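Local coordinates for putative uncharacterized protein (Leishmania major, PDB 3M3I) that is of unknown function but belongs to the cupin superfamily, folding as a beta barrel that pairs with a second copy of itself, at residues Y64-P72 with F156-G164; H74-E82 with V178-I189. All blocks are in the same frame, centred on the assembly; numbering follows the deposited sequence.

Interaction 1 (Y64-P72 with F156-G164); sequences YFLCTPESP and FGSSVAADG
The backbone N of Val160 donates to a water 3.0 Å away, and this water also lies beside the carbonyl of Thr68, linking the two segments; its separation from Thr68 O is too short to be taken literally. No clear hydrogen bond joins the segments directly. Strands 64-67 and 156-159 belong to different sheets, and their axes run at 61° to each other, 8.1 Å apart at the closest, so side chains fill the gap.

Cys67 is central. Its SG, anti to the backbone N (chi1 -163°), comes within 3.3 Å of Ser158 OG, while its CB lies 3.8 Å from Val160 CG2. A small residue suits the place: its sulfur meets the hydroxyl and its CB the methyl. Val160 turns its CB toward the other segment, and the CG2 branch does the touching, also reaching Cys67 O; a compact branched residue can meet both side chain and backbone at once. Ser158 OG approaches the Phe65 ring obliquely, 3.6 Å from CE2. The same phenyl meets Trp84 elsewhere in the barrel, and Leu92 touches both Cys67 and Ser158. The hydroxyl of Ser159, by contrast, is engaged by His95.

Beyond the strands two prolines take over. Pro72 sets CB 3.3 Å from Ser158 O, and Pro69 lays CA, CB and CG against Val160 O, with CA at 3.7 Å. Lacking an N-H to satisfy, proline suits such turns, where its ring carbons can pack on backbone carbonyls.

Because the contact consists of methyl, thiol and ring groups against a hydroxyl and backbone carbonyls, with one water between Thr68 and Val160, its chemistry implies cohesion between facing sheets through close packing rather than through a shared ladder of hydrogen bonds.

Interaction 2 (H74-E82 with V178-I189); sequences HLHRLCSDE and VSPGFDYRDFEI
Backbone bonds hold Arg77 against Glu188 in an antiparallel hydrogen-bonded pair, with Arg77 N to Glu188 O at 2.9 Å and Glu188 N to Arg77 O at 3.2 Å. Next to it His76 and Ile189 form a non-hydrogen-bonded pair. At the other end Glu82 pairs likewise with Val178, and Ser179 N donates to Asp81 O.

In the salt bridge the side chains of Arg77 and Glu188 run side by side. Arg77 NH1 lies 2.9 Å from Glu188 OE1, near the guanidinium plane, but as a hydrogen bond it is weak (N-H angle 117°), and the flat groups stand 87° apart, so charge attraction probably contributes more than a well-aimed bond. Long, flexible chains suit this partly exposed face.

Apolar contacts join the pairs and fill the loop between them. Leu78 CD2 touches the rims of two rings, Phe182, 3.5 Å away at CE1, and Phe187, a fit for a branched apolar tip; Phe182 CG stands anti to the backbone N (chi1 -177°), which carries its ring to Leu78. Val178 CG2 rests 3.7 Å from CG of the extended Glu82 chain. Ile189 CD1 lies 3.7 Å from His76 CB. The His76 ring meets Phe187 obliquely, its rotation fixed by ND1 donating to His74 O.

Ser80 is small enough to sit over the cis-Pro180 turn, where its OG accepts a hydrogen bond from a water also within bonding range of Gly181 O; Glu52 is its stronger partner. Asp81 OD1 bonds Tyr60 of the second subunit; Ser179 OG bonds Ala59 of its own chain and Ser179 of the second subunit.

Both segments cross from one sheet to the other, paired at each end but not between, where Leu78 to Ser80 face the 180-187 loop; this fits the two-sheet barrel of a cupin.

From the N terminus the chain runs through 64-72, directly into 74-82, then through 156-164 and on to 178-189, so the two contacts alternate and their loops cross. Interaction 1 closes a loop of 83 residues, and interaction 2 closes one of 95 that starts later and ends later. Interaction 1 spans the gap between strand 56-67 of the larger sheet and strand 155-159 of the smaller; interaction 2 pairs strands within both sheets. Their centres lie about 19 Å apart, yet they meet at Phe156, whose O probably accepts from His76 N and whose ring packs on Leu78. Together they bind the two walls of the barrel.

Interaction 1 (Y64-P72 with F156-G164)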
loop_
_atom_site.group_PDB
_atom_site.type_symbol
_atom_site.label_atom_id
_atom_site.label_comp_id
_atom_site.label_asym_id
_atom_site.label_seq_id
_atom_site.Cartn_x
_atom_site.Cartn_y
_atom_site.Cartn_z
ATOM N N TYR A 64 0.511 1.104 9.485
ATOM C CA TYR A 64 1.172 2.380 9.341
ATOM C C TYR A 64 2.549 2.250 9.998
ATOM O O TYR A 64 2.655 1.761 11.102
ATOM C CB TYR A 64 0.387 3.449 10.051
ATOM C CG TYR A 64 -0.904 3.883 9.390
ATOM C CD1 TYR A 64 -0.902 4.527 8.156
ATOM C CD2 TYR A 64 -2.117 3.705 10.025
ATOM C CE1 TYR A 64 -2.082 4.959 7.574
ATOM C CE2 TYR A 64 -3.294 4.124 9.449
ATOM C CZ TYR A 64 -3.276 4.755 8.232
ATOM O OH TYR A 64 -4.461 5.181 7.671
ATOM N N PHE A 65 3.605 2.668 9.318
ATOM C CA PHE A 65 4.937 2.628 9.897
ATOM C C PHE A 65 5.609 3.990 9.814
ATOM O O PHE A 65 5.698 4.559 8.737
ATOM C CB PHE A 65 5.796 1.578 9.194
ATOM C CG PHE A 65 7.139 1.409 9.813
ATOM C CD1 PHE A 65 7.295 0.654 10.963
ATOM C CD2 PHE A 65 8.243 2.038 9.279
ATOM C CE1 PHE A 65 8.538 0.509 11.552
ATOM C CE2 PHE A 65 9.492 1.894 9.861
ATOM C CZ PHE A 65 9.634 1.132 11.005
ATOM N N LEU A 66 6.083 4.501 10.949
ATOM C CA LEU A 66 6.842 5.762 10.985
ATOM C C LEU A 66 8.252 5.510 11.525
ATOM O O LEU A 66 8.457 4.710 12.435
ATOM C CB LEU A 66 6.088 6.832 11.787
ATOM C CG LEU A 66 6.698 8.229 12.010
ATOM C CD1 LEU A 66 5.619 9.299 12.269
ATOM C CD2 LEU A 66 7.692 8.215 13.165
ATOM N N CYS A 67 9.219 6.205 10.937
ATOM C CA CYS A 67 10.645 6.030 11.210
ATOM C C CYS A 67 11.226 7.420 11.504
ATOM O O CYS A 67 10.807 8.393 10.903
ATOM C CB CYS A 67 11.292 5.420 9.974
ATOM S SG CYS A 67 12.918 4.645 10.138
ATOM N N THR A 68 12.167 7.502 12.442
ATOM C CA THR A 68 12.847 8.754 12.791
ATOM C C THR A 68 14.357 8.514 12.776
ATOM O O THR A 68 14.791 7.373 12.706
ATOM C CB THR A 68 12.416 9.257 14.188
ATOM O OG1 THR A 68 12.477 8.176 15.125
ATOM C CG2 THR A 68 10.996 9.806 14.166
ATOM N N PRO A 69 15.167 9.588 12.830
ATOM C CA PRO A 69 16.621 9.374 12.934
ATOM C C PRO A 69 17.057 8.706 14.250
ATOM O O PRO A 69 18.035 7.964 14.262
ATOM C CB PRO A 69 17.198 10.786 12.809
ATOM C CG PRO A 69 16.125 11.592 12.169
ATOM C CD PRO A 69 14.841 11.011 12.640
ATOM N N GLU A 70 16.322 8.963 15.332
ATOM C CA GLU A 70 16.594 8.349 16.636
ATOM C C GLU A 70 15.964 6.952 16.765
ATOM O O GLU A 70 16.302 6.220 17.690
ATOM C CB GLU A 70 16.104 9.257 17.773
ATOM C CG GLU A 70 16.875 10.588 17.909
ATOM C CD GLU A 70 16.598 11.330 19.235
ATOM O OE1 GLU A 70 15.767 10.833 20.031
ATOM O OE2 GLU A 70 17.207 12.403 19.487
ATOM N N SER A 71 15.060 6.588 15.845
ATOM C CA SER A 71 14.388 5.280 15.871
ATOM C C SER A 71 14.331 4.581 14.497
ATOM O O SER A 71 13.272 4.445 13.893
ATOM C CB SER A 71 12.980 5.416 16.453
ATOM O OG SER A 71 12.532 4.177 16.976
ATOM N N PRO A 72 15.480 4.105 14.010
ATOM C CA PRO A 72 15.478 3.296 12.792
ATOM C C PRO A 72 14.853 1.923 12.997
ATOM O O PRO A 72 14.743 1.477 14.120
ATOM C CB PRO A 72 16.963 3.149 12.473
ATOM C CG PRO A 72 17.660 3.361 13.773
ATOM C CD PRO A 72 16.836 4.331 14.533
ATOM N N PHE A 156 16.566 -6.901 6.007
ATOM C CA PHE A 156 16.338 -5.487 5.709
ATOM C C PHE A 156 15.976 -4.601 6.910
ATOM O O PHE A 156 15.515 -5.083 7.946
ATOM C CB PHE A 156 15.250 -5.354 4.649
ATOM C CG PHE A 156 13.876 -5.717 5.127
ATOM C CD1 PHE A 156 13.557 -7.014 5.453
ATOM C CD2 PHE A 156 12.884 -4.766 5.205
ATOM C CE1 PHE A 156 12.298 -7.347 5.874
ATOM C CE2 PHE A 156 11.620 -5.106 5.619
ATOM C CZ PHE A 156 11.327 -6.390 5.945
ATOM N N GLY A 157 16.160 -3.294 6.743
ATOM C CA GLY A 157 15.853 -2.327 7.807
ATOM C C GLY A 157 15.578 -0.971 7.204
ATOM O O GLY A 157 15.656 -0.839 5.998
ATOM N N SER A 158 15.264 0.035 8.021
ATOM C CA SER A 158 15.018 1.365 7.494
ATOM C C SER A 158 15.564 2.489 8.368
ATOM O O SER A 158 15.790 2.297 9.553
ATOM C CB SER A 158 13.526 1.565 7.197
ATOM O OG SER A 158 12.775 1.837 8.359
ATOM N N SER A 159 15.810 3.649 7.745
ATOM C CA SER A 159 16.334 4.820 8.446
ATOM C C SER A 159 15.943 6.108 7.746
ATOM O O SER A 159 15.528 6.100 6.581
ATOM C CB SER A 159 17.862 4.753 8.582
ATOM O OG SER A 159 18.500 4.907 7.333
ATOM N N VAL A 160 16.080 7.218 8.469
ATOM C CA VAL A 160 15.838 8.549 7.916
ATOM C C VAL A 160 17.023 9.443 8.243
ATOM O O VAL A 160 17.547 9.398 9.356
ATOM C CB VAL A 160 14.572 9.187 8.506
ATOM C CG1 VAL A 160 14.221 10.467 7.745
ATOM C CG2 VAL A 160 13.412 8.196 8.486
ATOM N N ALA A 161 17.428 10.253 7.268
ATOM C CA ALA A 161 18.586 11.136 7.402
ATOM C C ALA A 161 18.296 12.281 8.374
ATOM O O ALA A 161 17.166 12.784 8.436
ATOM C CB ALA A 161 18.999 11.698 6.022
ATOM N N ALA A 162 19.325 12.686 9.120
ATOM C CA ALA A 162 19.195 13.750 10.113
ATOM C C ALA A 162 19.143 15.107 9.441
ATOM O O ALA A 162 18.266 15.920 9.745
ATOM C CB ALA A 162 20.337 13.702 11.096
ATOM N N ASP A 163 20.067 15.338 8.510
ATOM C CA ASP A 163 20.204 16.628 7.845
ATOM C C ASP A 163 20.249 16.491 6.319
ATOM O O ASP A 163 20.028 15.409 5.774
ATOM C CB ASP A 163 21.474 17.332 8.344
ATOM N N GLY A 164 20.526 17.602 5.637
ATOM C CA GLY A 164 20.601 17.623 4.177
ATOM C C GLY A 164 19.237 17.506 3.512
ATOM O O GLY A 164 18.198 17.529 4.184
HETATM O O HOH W 1 16.514 6.357 11.312
#

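Interaction 2 (H74-E82 with V178-I189)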
loop_
_atom_site.group_PDB
_atom_site.type_symbol
_atom_site.label_atom_id
_atom_site.label_comp_id
_atom_site.label_asym_id
_atom_site.label_seq_id
_atom_site.Cartn_x
_atom_site.Cartn_y
_atom_site.Cartn_z
ATOM N N HIS A 74 15.595 -1.840 12.723
ATOM C CA HIS A 74 16.856 -2.584 12.666
ATOM C C HIS A 74 16.701 -3.830 11.833
ATOM O O HIS A 74 15.589 -4.289 11.605
ATOM C CB HIS A 74 17.328 -2.948 14.069
ATOM C CG HIS A 74 17.690 -1.762 14.904
ATOM N ND1 HIS A 74 16.754 -1.034 15.601
ATOM C CD2 HIS A 74 18.883 -1.170 15.141
ATOM C CE1 HIS A 74 17.355 -0.047 16.238
ATOM N NE2 HIS A 74 18.646 -0.104 15.969
ATOM N N LEU A 75 17.823 -4.374 11.386
ATOM C CA LEU A 75 17.822 -5.519 10.481
ATOM C C LEU A 75 16.970 -6.696 10.982
ATOM O O LEU A 75 17.197 -7.251 12.058
ATOM C CB LEU A 75 19.259 -5.966 10.176
ATOM C CG LEU A 75 20.141 -4.938 9.438
ATOM C CD1 LEU A 75 21.470 -5.532 9.002
ATOM C CD2 LEU A 75 19.429 -4.364 8.222
ATOM N N HIS A 76 15.963 -7.045 10.193
ATOM C CA HIS A 76 15.079 -8.162 10.497
ATOM C C HIS A 76 14.719 -8.916 9.209
ATOM O O HIS A 76 15.077 -8.498 8.100
ATOM C CB HIS A 76 13.815 -7.651 11.182
ATOM C CG HIS A 76 13.005 -6.725 10.334
ATOM N ND1 HIS A 76 13.376 -5.421 10.094
ATOM C CD2 HIS A 76 11.853 -6.919 9.653
ATOM C CE1 HIS A 76 12.481 -4.847 9.313
ATOM N NE2 HIS A 76 11.547 -5.736 9.027
ATOM N N ARG A 77 14.015 -10.024 9.351
ATOM C CA ARG A 77 13.668 -10.822 8.199
ATOM C C ARG A 77 12.243 -11.370 8.320
ATOM O O ARG A 77 11.789 -11.712 9.414
ATOM C CB ARG A 77 14.690 -11.945 8.015
ATOM C CG ARG A 77 14.419 -12.873 6.840
ATOM C CD ARG A 77 14.961 -14.245 7.118
ATOM N NE ARG A 77 16.389 -14.339 6.864
ATOM C CZ ARG A 77 17.234 -15.118 7.530
ATOM N NH1 ARG A 77 16.833 -15.869 8.548
ATOM N NH2 ARG A 77 18.507 -15.133 7.180
ATOM N N LEU A 78 11.550 -11.423 7.183
ATOM C CA LEU A 78 10.199 -11.952 7.096
ATOM C C LEU A 78 10.276 -13.178 6.207
ATOM O O LEU A 78 11.351 -13.560 5.778
ATOM C CB LEU A 78 9.245 -10.904 6.508
ATOM C CG LEU A 78 9.038 -9.621 7.324
ATOM C CD1 LEU A 78 8.392 -8.520 6.502
ATOM C CD2 LEU A 78 8.203 -9.880 8.571
ATOM N N CYS A 79 9.151 -13.817 5.956
ATOM C CA CYS A 79 9.115 -14.895 4.972
ATOM C C CYS A 79 8.149 -14.602 3.815
ATOM O O CYS A 79 8.083 -15.366 2.878
ATOM C CB CYS A 79 8.799 -16.235 5.650
ATOM S SG CYS A 79 7.088 -16.685 5.620
ATOM N N SER A 80 7.429 -13.487 3.883
ATOM C CA SER A 80 6.616 -13.004 2.779
ATOM C C SER A 80 7.093 -11.614 2.345
ATOM O O SER A 80 7.811 -10.951 3.082
ATOM C CB SER A 80 5.153 -12.949 3.208
ATOM O OG SER A 80 4.732 -14.202 3.709
ATOM N N ASP A 81 6.689 -11.195 1.142
ATOM C CA ASP A 81 7.001 -9.862 0.609
ATOM C C ASP A 81 6.350 -8.788 1.460
ATOM O O ASP A 81 5.255 -8.984 1.981
ATOM C CB ASP A 81 6.447 -9.666 -0.809
ATOM C CG ASP A 81 7.044 -10.599 -1.830
ATOM O OD1 ASP A 81 6.417 -10.746 -2.895
ATOM O OD2 ASP A 81 8.124 -11.175 -1.597
ATOM N N GLU A 82 7.006 -7.642 1.566
ATOM C CA GLU A 82 6.429 -6.489 2.229
ATOM C C GLU A 82 6.538 -5.239 1.345
ATOM O O GLU A 82 7.629 -4.845 0.933
ATOM C CB GLU A 82 7.125 -6.259 3.556
ATOM C CG GLU A 82 6.547 -5.087 4.321
ATOM C CD GLU A 82 7.194 -4.881 5.669
ATOM O OE1 GLU A 82 8.437 -4.988 5.764
ATOM O OE2 GLU A 82 6.444 -4.598 6.620
ATOM N N VAL A 178 2.128 -6.625 4.256
ATOM C CA VAL A 178 2.782 -7.922 4.120
ATOM C C VAL A 178 1.767 -8.915 3.578
ATOM O O VAL A 178 0.655 -8.985 4.080
ATOM C CB VAL A 178 3.370 -8.422 5.456
ATOM C CG1 VAL A 178 4.258 -9.637 5.215
ATOM C CG2 VAL A 178 4.153 -7.319 6.145
ATOM N N SER A 179 2.135 -9.633 2.516
ATOM C CA SER A 179 1.250 -10.625 1.878
ATOM C C SER A 179 2.021 -11.769 1.219
ATOM O O SER A 179 2.857 -11.530 0.336
ATOM C CB SER A 179 0.360 -9.982 0.824
ATOM O OG SER A 179 -0.342 -10.973 0.086
ATOM N N PRO A 180 1.732 -13.023 1.634
ATOM C CA PRO A 180 0.795 -13.410 2.687
ATOM C C PRO A 180 1.152 -12.800 4.056
ATOM O O PRO A 180 2.297 -12.439 4.294
ATOM C CB PRO A 180 0.895 -14.945 2.688
ATOM C CG PRO A 180 1.304 -15.285 1.324
ATOM C CD PRO A 180 2.262 -14.211 0.934
ATOM N N GLY A 181 0.165 -12.707 4.942
ATOM C CA GLY A 181 0.178 -11.756 6.055
ATOM C C GLY A 181 1.273 -11.902 7.092
ATOM O O GLY A 181 1.918 -12.950 7.207
ATOM N N PHE A 182 1.465 -10.835 7.862
ATOM C CA PHE A 182 2.432 -10.825 8.947
ATOM C C PHE A 182 1.981 -11.684 10.153
ATOM O O PHE A 182 0.801 -11.726 10.522
ATOM C CB PHE A 182 2.699 -9.370 9.383
ATOM C CG PHE A 182 3.731 -9.245 10.455
ATOM C CD1 PHE A 182 5.064 -9.142 10.141
ATOM C CD2 PHE A 182 3.371 -9.236 11.777
ATOM C CE1 PHE A 182 6.013 -9.037 11.128
ATOM C CE2 PHE A 182 4.322 -9.135 12.756
ATOM C CZ PHE A 182 5.638 -9.040 12.425
ATOM N N ASP A 183 2.955 -12.365 10.753
ATOM C CA ASP A 183 2.755 -13.157 11.949
ATOM C C ASP A 183 4.105 -13.158 12.644
ATOM O O ASP A 183 5.124 -13.436 12.016
ATOM C CB ASP A 183 2.293 -14.581 11.590
ATOM C CG ASP A 183 1.865 -15.407 12.815
ATOM O OD1 ASP A 183 0.703 -15.852 12.863
ATOM O OD2 ASP A 183 2.693 -15.636 13.736
ATOM N N TYR A 184 4.129 -12.824 13.935
ATOM C CA TYR A 184 5.401 -12.753 14.665
ATOM C C TYR A 184 6.132 -14.101 14.685
ATOM O O TYR A 184 7.338 -14.142 14.924
ATOM C CB TYR A 184 5.204 -12.209 16.082
ATOM C CG TYR A 184 5.145 -10.696 16.160
ATOM C CD1 TYR A 184 6.285 -9.929 16.015
ATOM C CD2 TYR A 184 3.938 -10.032 16.384
ATOM C CE1 TYR A 184 6.229 -8.529 16.095
ATOM C CE2 TYR A 184 3.867 -8.633 16.454
ATOM C CZ TYR A 184 5.011 -7.896 16.314
ATOM O OH TYR A 184 4.947 -6.520 16.385
ATOM N N ARG A 185 5.433 -15.201 14.384
ATOM C CA ARG A 185 6.120 -16.471 14.253
ATOM C C ARG A 185 7.115 -16.436 13.095
ATOM O O ARG A 185 8.090 -17.177 13.125
ATOM C CB ARG A 185 5.145 -17.634 14.141
ATOM C CG ARG A 185 4.488 -18.003 15.470
ATOM C CD ARG A 185 3.412 -19.053 15.339
ATOM N NE ARG A 185 2.287 -18.594 14.533
ATOM C CZ ARG A 185 1.138 -19.258 14.351
ATOM N NH1 ARG A 185 0.910 -20.424 14.947
ATOM N NH2 ARG A 185 0.192 -18.728 13.581
ATOM N N ASP A 186 6.883 -15.555 12.110
ATOM C CA ASP A 186 7.777 -15.346 10.962
ATOM C C ASP A 186 8.684 -14.104 11.087
ATOM O O ASP A 186 9.250 -13.630 10.089
ATOM C CB ASP A 186 6.934 -15.165 9.697
ATOM C CG ASP A 186 5.866 -16.210 9.554
ATOM O OD1 ASP A 186 6.174 -17.375 9.790
ATOM O OD2 ASP A 186 4.719 -15.880 9.188
ATOM N N PHE A 187 8.810 -13.562 12.293
ATOM C CA PHE A 187 9.569 -12.338 12.522
ATOM C C PHE A 187 10.852 -12.725 13.199
ATOM O O PHE A 187 10.841 -13.264 14.330
ATOM C CB PHE A 187 8.741 -11.407 13.380
ATOM C CG PHE A 187 9.414 -10.109 13.725
ATOM C CD1 PHE A 187 9.547 -9.103 12.773
ATOM C CD2 PHE A 187 9.863 -9.867 15.025
ATOM C CE1 PHE A 187 10.136 -7.905 13.101
ATOM C CE2 PHE A 187 10.455 -8.670 15.352
ATOM C CZ PHE A 187 10.591 -7.681 14.395
ATOM N N GLU A 188 11.954 -12.514 12.487
ATOM C CA GLU A 188 13.287 -12.807 12.995
ATOM C C GLU A 188 14.053 -11.501 13.109
ATOM O O GLU A 188 14.105 -10.747 12.163
ATOM C CB GLU A 188 14.032 -13.797 12.084
ATOM C CG GLU A 188 15.485 -14.076 12.515
ATOM C CD GLU A 188 16.032 -15.413 12.026
ATOM O OE1 GLU A 188 15.447 -16.001 11.087
ATOM O OE2 GLU A 188 17.070 -15.879 12.577
ATOM N N ILE A 189 14.623 -11.233 14.277
ATOM C CA ILE A 189 15.409 -10.018 14.483
ATOM C C ILE A 189 16.862 -10.448 14.655
ATOM O O ILE A 189 17.136 -11.531 15.146
ATOM C CB ILE A 189 14.884 -9.195 15.683
ATOM C CG1 ILE A 189 15.506 -7.802 15.721
ATOM C CG2 ILE A 189 15.178 -9.898 17.017
ATOM C CD1 ILE A 189 15.027 -6.887 14.610
HETATM O O HOH W 2 3.374 -15.181 5.823
HETATM O O HOH W 3 4.988 -12.824 -0.637
#